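Local atomic coordinates of serine-threonine phosphatase 2C (Toxoplasma gondii, PDB entry 2I44), a protein that probably removes phosphate from phosphoserine and phosphothreonine of proteins, as a metal-dependent PP2C family phosphatase, here with calcium ions bound. Residues D115-A120 with G153-S158; M127-N132 with G234-K239. All coordinates share one frame; numbering follows the deposited sequence.

Contact 1 of 2, residues D115-A120 with G153-S158; sequences DMYKNA and GHLGDS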
loop_
_atom_site.group_PDB
_atom_site.type_symbol
_atom_site.label_atom_id
_atom_site.label_comp_id
_atom_site.label_asym_id
_atom_site.label_seq_id
_atom_site.Cartn_x
_atom_site.Cartn_y
_atom_site.Cartn_z
ATOM N N ASP A 115 -2.499 -14.482 -1.496
ATOM C CA ASP A 115 -2.399 -15.283 -0.276
ATOM C C ASP A 115 -1.878 -14.437 0.876
ATOM O O ASP A 115 -2.354 -14.545 2.004
ATOM C CB ASP A 115 -1.455 -16.466 -0.486
ATOM C CG ASP A 115 -2.084 -17.575 -1.297
ATOM O OD1 ASP A 115 -3.254 -17.421 -1.701
ATOM O OD2 ASP A 115 -1.408 -18.603 -1.533
HETATM N N MSE A 116 -0.890 -13.601 0.580
HETATM C CA MSE A 116 -0.304 -12.729 1.591
HETATM C C MSE A 116 -1.353 -11.825 2.237
HETATM O O MSE A 116 -1.463 -11.752 3.463
HETATM C CB MSE A 116 0.789 -11.860 0.965
HETATM C CG MSE A 116 1.366 -10.814 1.912
HETATM SE SE MSE A 116 2.622 -9.587 1.042
HETATM C CE MSE A 116 1.354 -8.308 0.361
ATOM N N TYR A 117 -2.124 -11.140 1.401
ATOM C CA TYR A 117 -3.151 -10.235 1.893
ATOM C C TYR A 117 -4.162 -10.922 2.797
ATOM O O TYR A 117 -4.359 -10.514 3.937
ATOM C CB TYR A 117 -3.866 -9.561 0.719
ATOM C CG TYR A 117 -3.207 -8.264 0.302
ATOM C CD1 TYR A 117 -3.487 -7.070 0.973
ATOM C CD2 TYR A 117 -2.251 -8.238 -0.716
ATOM C CE1 TYR A 117 -2.828 -5.883 0.639
ATOM C CE2 TYR A 117 -1.585 -7.057 -1.053
ATOM C CZ TYR A 117 -1.879 -5.884 -0.372
ATOM O OH TYR A 117 -1.235 -4.715 -0.715
ATOM N N LYS A 118 -4.791 -11.973 2.291
ATOM C CA LYS A 118 -5.794 -12.690 3.062
ATOM C C LYS A 118 -5.254 -13.336 4.331
ATOM O O LYS A 118 -5.908 -13.291 5.368
ATOM C CB LYS A 118 -6.481 -13.729 2.176
ATOM C CG LYS A 118 -7.325 -13.100 1.073
ATOM C CD LYS A 118 -7.735 -14.112 0.026
ATOM C CE LYS A 118 -8.578 -13.473 -1.060
ATOM N NZ LYS A 118 -8.684 -14.341 -2.265
ATOM N N ASN A 119 -4.060 -13.919 4.261
ATOM C CA ASN A 119 -3.483 -14.562 5.440
ATOM C C ASN A 119 -2.997 -13.537 6.454
ATOM O O ASN A 119 -3.140 -13.726 7.667
ATOM C CB ASN A 119 -2.338 -15.502 5.043
ATOM C CG ASN A 119 -2.830 -16.713 4.274
ATOM O OD1 ASN A 119 -3.959 -17.164 4.471
ATOM N ND2 ASN A 119 -1.984 -17.251 3.403
ATOM N N ALA A 120 -2.427 -12.442 5.962
ATOM C CA ALA A 120 -1.959 -11.403 6.865
ATOM C C ALA A 120 -3.156 -10.754 7.543
ATOM O O ALA A 120 -3.079 -10.361 8.704
ATOM C CB ALA A 120 -1.158 -10.365 6.107
ATOM N N GLY A 153 -0.029 -4.887 -5.363
ATOM C CA GLY A 153 -1.244 -5.250 -4.665
ATOM C C GLY A 153 -1.649 -4.082 -3.789
ATOM O O GLY A 153 -0.793 -3.280 -3.397
ATOM N N HIS A 154 -2.940 -3.950 -3.501
ATOM C CA HIS A 154 -3.389 -2.876 -2.626
ATOM C C HIS A 154 -4.790 -3.046 -2.075
ATOM O O HIS A 154 -5.614 -3.793 -2.602
ATOM C CB HIS A 154 -3.282 -1.502 -3.317
ATOM C CG HIS A 154 -4.522 -1.079 -4.045
ATOM N ND1 HIS A 154 -4.897 -1.616 -5.257
ATOM C CD2 HIS A 154 -5.455 -0.143 -3.744
ATOM C CE1 HIS A 154 -6.003 -1.027 -5.675
ATOM N NE2 HIS A 154 -6.363 -0.130 -4.776
ATOM N N LEU A 155 -5.032 -2.332 -0.987
ATOM C CA LEU A 155 -6.312 -2.306 -0.305
ATOM C C LEU A 155 -6.463 -0.877 0.189
ATOM O O LEU A 155 -5.588 -0.369 0.890
ATOM C CB LEU A 155 -6.315 -3.239 0.911
ATOM C CG LEU A 155 -6.288 -4.760 0.729
ATOM C CD1 LEU A 155 -6.222 -5.417 2.102
ATOM C CD2 LEU A 155 -7.534 -5.228 -0.020
ATOM N N GLY A 156 -7.549 -0.213 -0.182
ATOM C CA GLY A 156 -7.745 1.136 0.316
ATOM C C GLY A 156 -7.469 2.273 -0.641
ATOM O O GLY A 156 -7.634 2.126 -1.846
ATOM N N ASP A 157 -7.037 3.409 -0.103
ATOM C CA ASP A 157 -6.788 4.565 -0.943
ATOM C C ASP A 157 -5.372 5.104 -0.944
ATOM O O ASP A 157 -5.160 6.276 -1.230
ATOM C CB ASP A 157 -7.770 5.687 -0.609
ATOM C CG ASP A 157 -7.766 6.035 0.855
ATOM O OD1 ASP A 157 -6.795 5.673 1.553
ATOM O OD2 ASP A 157 -8.724 6.682 1.301
ATOM N N SER A 158 -4.402 4.265 -0.596
ATOM C CA SER A 158 -3.002 4.671 -0.689
ATOM C C SER A 158 -2.711 4.308 -2.147
ATOM O O SER A 158 -3.411 3.466 -2.722
ATOM C CB SER A 158 -2.110 3.854 0.247
ATOM O OG SER A 158 -2.288 4.253 1.591
#
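In the helix-on-sheet layer of the PP2C alpha-beta sandwich, Tyr117 of the long helix 98-130 reaches down onto Leu155 and Gly153 at the end of strand 149-155. The helix segment and the short strand run in roughly the same direction, 35° apart, with their axes 10.0 Å from each other at the closest point. Such a gap is bridged almost entirely by the one tyrosine. Its CD1 lies 3.4 Å from Leu155 CD1, and its CE1 is 3.6 Å from Leu155 CG, so the CD1-CE1 side of the ring meets the isobutyl group obliquely. Leu155 CG stands anti to the carbonyl carbon (chi1 -70°), which brings it to the ring; chi2 of 177° then sets Leu155 CD1 against Tyr117 CD1. Farther out, the ring passes the bare backbone of Gly153, with CE2 4.1 Å from the glycine CA. At the tip, Tyr117 OH is 3.1 Å from Gly153 O, and the hydroxyl is hydrogen-bonded to Thr142 OG1 and Ser140 OG of strand 137-146. Phe233 lies nearly parallel to the tyrosine ring. The buried phenol thus couples two kinds of adhesion: its ring carbons join helix to sheet by apolar contact, while its hydroxyl is satisfied by two side chains of the neighbouring strand.

Contact 2 of 2, residues M127-N132 with G234-K239; sequences MCEQLN and GGKDLK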
loop_
_atom_site.group_PDB
_atom_site.type_symbol
_atom_site.label_atom_id
_atom_site.label_comp_id
_atom_site.label_asym_id
_atom_site.label_seq_id
_atom_site.Cartn_x
_atom_site.Cartn_y
_atom_site.Cartn_z
HETATM N N MSE A 127 -5.698 -10.821 16.077
HETATM C CA MSE A 127 -4.996 -10.026 17.071
HETATM C C MSE A 127 -5.943 -8.939 17.563
HETATM O O MSE A 127 -5.992 -8.629 18.757
HETATM C CB MSE A 127 -3.753 -9.373 16.474
HETATM C CG MSE A 127 -2.644 -10.343 16.104
HETATM SE SE MSE A 127 -1.104 -9.391 15.397
HETATM C CE MSE A 127 -0.484 -8.575 17.053
ATOM N N CYS A 128 -6.698 -8.361 16.632
ATOM C CA CYS A 128 -7.651 -7.312 16.975
ATOM C C CYS A 128 -8.721 -7.862 17.911
ATOM O O CYS A 128 -9.226 -7.147 18.778
ATOM C CB CYS A 128 -8.306 -6.751 15.714
ATOM S SG CYS A 128 -7.163 -5.880 14.621
ATOM N N GLU A 129 -9.064 -9.134 17.720
ATOM C CA GLU A 129 -10.061 -9.799 18.551
ATOM C C GLU A 129 -9.495 -10.008 19.949
ATOM O O GLU A 129 -10.193 -9.842 20.948
ATOM C CB GLU A 129 -10.446 -11.151 17.941
ATOM C CG GLU A 129 -11.326 -12.006 18.840
ATOM C CD GLU A 129 -12.585 -11.281 19.276
ATOM O OE1 GLU A 129 -13.394 -10.917 18.397
ATOM O OE2 GLU A 129 -12.769 -11.067 20.496
ATOM N N GLN A 130 -8.217 -10.369 20.001
ATOM C CA GLN A 130 -7.527 -10.597 21.262
ATOM C C GLN A 130 -7.419 -9.327 22.088
ATOM O O GLN A 130 -7.809 -9.300 23.252
ATOM C CB GLN A 130 -6.111 -11.131 21.007
ATOM C CG GLN A 130 -6.052 -12.566 20.517
ATOM C CD GLN A 130 -6.680 -13.538 21.499
ATOM O OE1 GLN A 130 -6.240 -13.653 22.649
ATOM N NE2 GLN A 130 -7.716 -14.243 21.053
ATOM N N LEU A 131 -6.896 -8.272 21.473
ATOM C CA LEU A 131 -6.693 -7.006 22.165
ATOM C C LEU A 131 -7.864 -6.025 22.088
ATOM O O LEU A 131 -7.711 -4.843 22.395
ATOM C CB LEU A 131 -5.413 -6.349 21.635
ATOM C CG LEU A 131 -4.237 -7.326 21.498
ATOM C CD1 LEU A 131 -3.010 -6.582 20.988
ATOM C CD2 LEU A 131 -3.937 -7.987 22.839
ATOM N N ASN A 132 -9.031 -6.517 21.685
ATOM C CA ASN A 132 -10.232 -5.684 21.585
ATOM C C ASN A 132 -10.106 -4.413 20.744
ATOM O O ASN A 132 -10.549 -3.346 21.159
ATOM C CB ASN A 132 -10.731 -5.299 22.985
ATOM C CG ASN A 132 -11.025 -6.506 23.851
ATOM O OD1 ASN A 132 -10.240 -6.859 24.735
ATOM N ND2 ASN A 132 -12.157 -7.157 23.596
ATOM N N GLY A 234 -7.557 -5.158 8.883
ATOM C CA GLY A 234 -8.192 -4.782 10.132
ATOM C C GLY A 234 -9.669 -4.463 10.006
ATOM O O GLY A 234 -10.387 -5.130 9.269
ATOM N N GLY A 235 -10.133 -3.449 10.730
ATOM C CA GLY A 235 -11.540 -3.109 10.677
ATOM C C GLY A 235 -12.376 -4.300 11.127
ATOM O O GLY A 235 -13.392 -4.630 10.511
ATOM N N LYS A 236 -11.955 -4.941 12.215
ATOM C CA LYS A 236 -12.660 -6.115 12.738
ATOM C C LYS A 236 -14.184 -6.010 12.685
ATOM O O LYS A 236 -14.849 -6.858 12.093
ATOM C CB LYS A 236 -12.228 -6.409 14.183
ATOM C CG LYS A 236 -12.923 -7.629 14.806
ATOM C CD LYS A 236 -12.307 -8.012 16.157
ATOM C CE LYS A 236 -12.590 -6.992 17.251
ATOM N NZ LYS A 236 -14.012 -6.997 17.688
ATOM N N ASP A 237 -14.735 -4.965 13.284
ATOM C CA ASP A 237 -16.185 -4.805 13.315
ATOM C C ASP A 237 -16.846 -4.246 12.053
ATOM O O ASP A 237 -17.968 -3.739 12.102
ATOM C CB ASP A 237 -16.580 -3.988 14.549
ATOM C CG ASP A 237 -16.339 -4.757 15.850
ATOM O OD1 ASP A 237 -15.704 -5.832 15.790
ATOM O OD2 ASP A 237 -16.781 -4.292 16.923
ATOM N N LEU A 238 -16.149 -4.353 10.927
ATOM C CA LEU A 238 -16.685 -3.916 9.638
ATOM C C LEU A 238 -16.468 -5.023 8.607
ATOM O O LEU A 238 -17.099 -5.040 7.545
ATOM C CB LEU A 238 -15.999 -2.630 9.161
ATOM C CG LEU A 238 -16.306 -1.325 9.902
ATOM C CD1 LEU A 238 -15.475 -0.199 9.311
ATOM C CD2 LEU A 238 -17.801 -1.011 9.818
ATOM N N LYS A 239 -15.582 -5.959 8.933
ATOM C CA LYS A 239 -15.262 -7.061 8.029
ATOM C C LYS A 239 -16.469 -7.948 7.711
ATOM O O LYS A 239 -16.448 -8.707 6.736
ATOM C CB LYS A 239 -14.111 -7.905 8.613
ATOM C CG LYS A 239 -12.844 -7.973 7.724
ATOM C CD LYS A 239 -12.431 -6.602 7.197
ATOM C CE LYS A 239 -11.189 -6.642 6.295
ATOM N NZ LYS A 239 -9.890 -6.588 7.045
HETATM O O HOH W 1 -15.277 -9.246 19.104
#
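Lys236, in the loop after strand 233-234, lays its aliphatic chain against Cys128 and Glu129 in the last turn of helix 98-130. The van der Waals contacts come from CD and CE. CD sits 3.7 Å from Glu129 CA and 4.2 Å from Cys128 CB, while CE packs beside the carbonyl oxygen of the helix, 3.7 Å from Cys128 O. The chain first extends, with CG anti to the backbone N (chi1 -180°), then bends at chi3 and chi4, which carries the ammonium back toward its own loop after the methylenes have met the helix. Phe66 of helix 66-80 also packs on Cys128.

The charged groups do not bond directly across the interface. Glu129 OE1 stays 4.0 Å from Lys236 NZ, too far for a salt bridge, and a water fills in: it donates to Glu129 OE1 at 2.6 Å and accepts from Lys236 NZ at 2.9 Å. The direct ionic partners of Lys236 NZ are Asp237 OD1, 2.8 Å away and met on its syn side, and Asp134, which follows the helix.

Within the loop, Lys239 NZ donates to Gly234 O at 2.7 Å, approaching 19° from the carbonyl plane, and forms a salt bridge to Asp121 of the same long helix. Asp237 OD2 is paired with Arg217. With two aspartates gripping its ammonium, Lys236 probably stays protonated, and its bend is probably held by them; the helix end therefore meets mainly its methylenes, and Glu129 is coupled through water.

Both contacts hang on helix 98-130: residues 115-120 face the sheet in contact 1, and residues 127-132 meet the loop after strand 233-234 in contact 2. Their centres lie 16 Å apart and their nearest atoms about 6 Å, without touching. Phe233, beside the Tyr117 ring, directly precedes Gly234, which links the two contacts through the chain. Contact 1 is wholly buried, contact 2 partly open. Neither binds metal: the side chain of Leu155 is about 10 Å from that of calcium ligand Asp60, and Cys128 about 11 Å from Gly61, another calcium-binding residue. Together they join one helix to a strand of the sheet and to the loop leaving another strand, outside the metal shell.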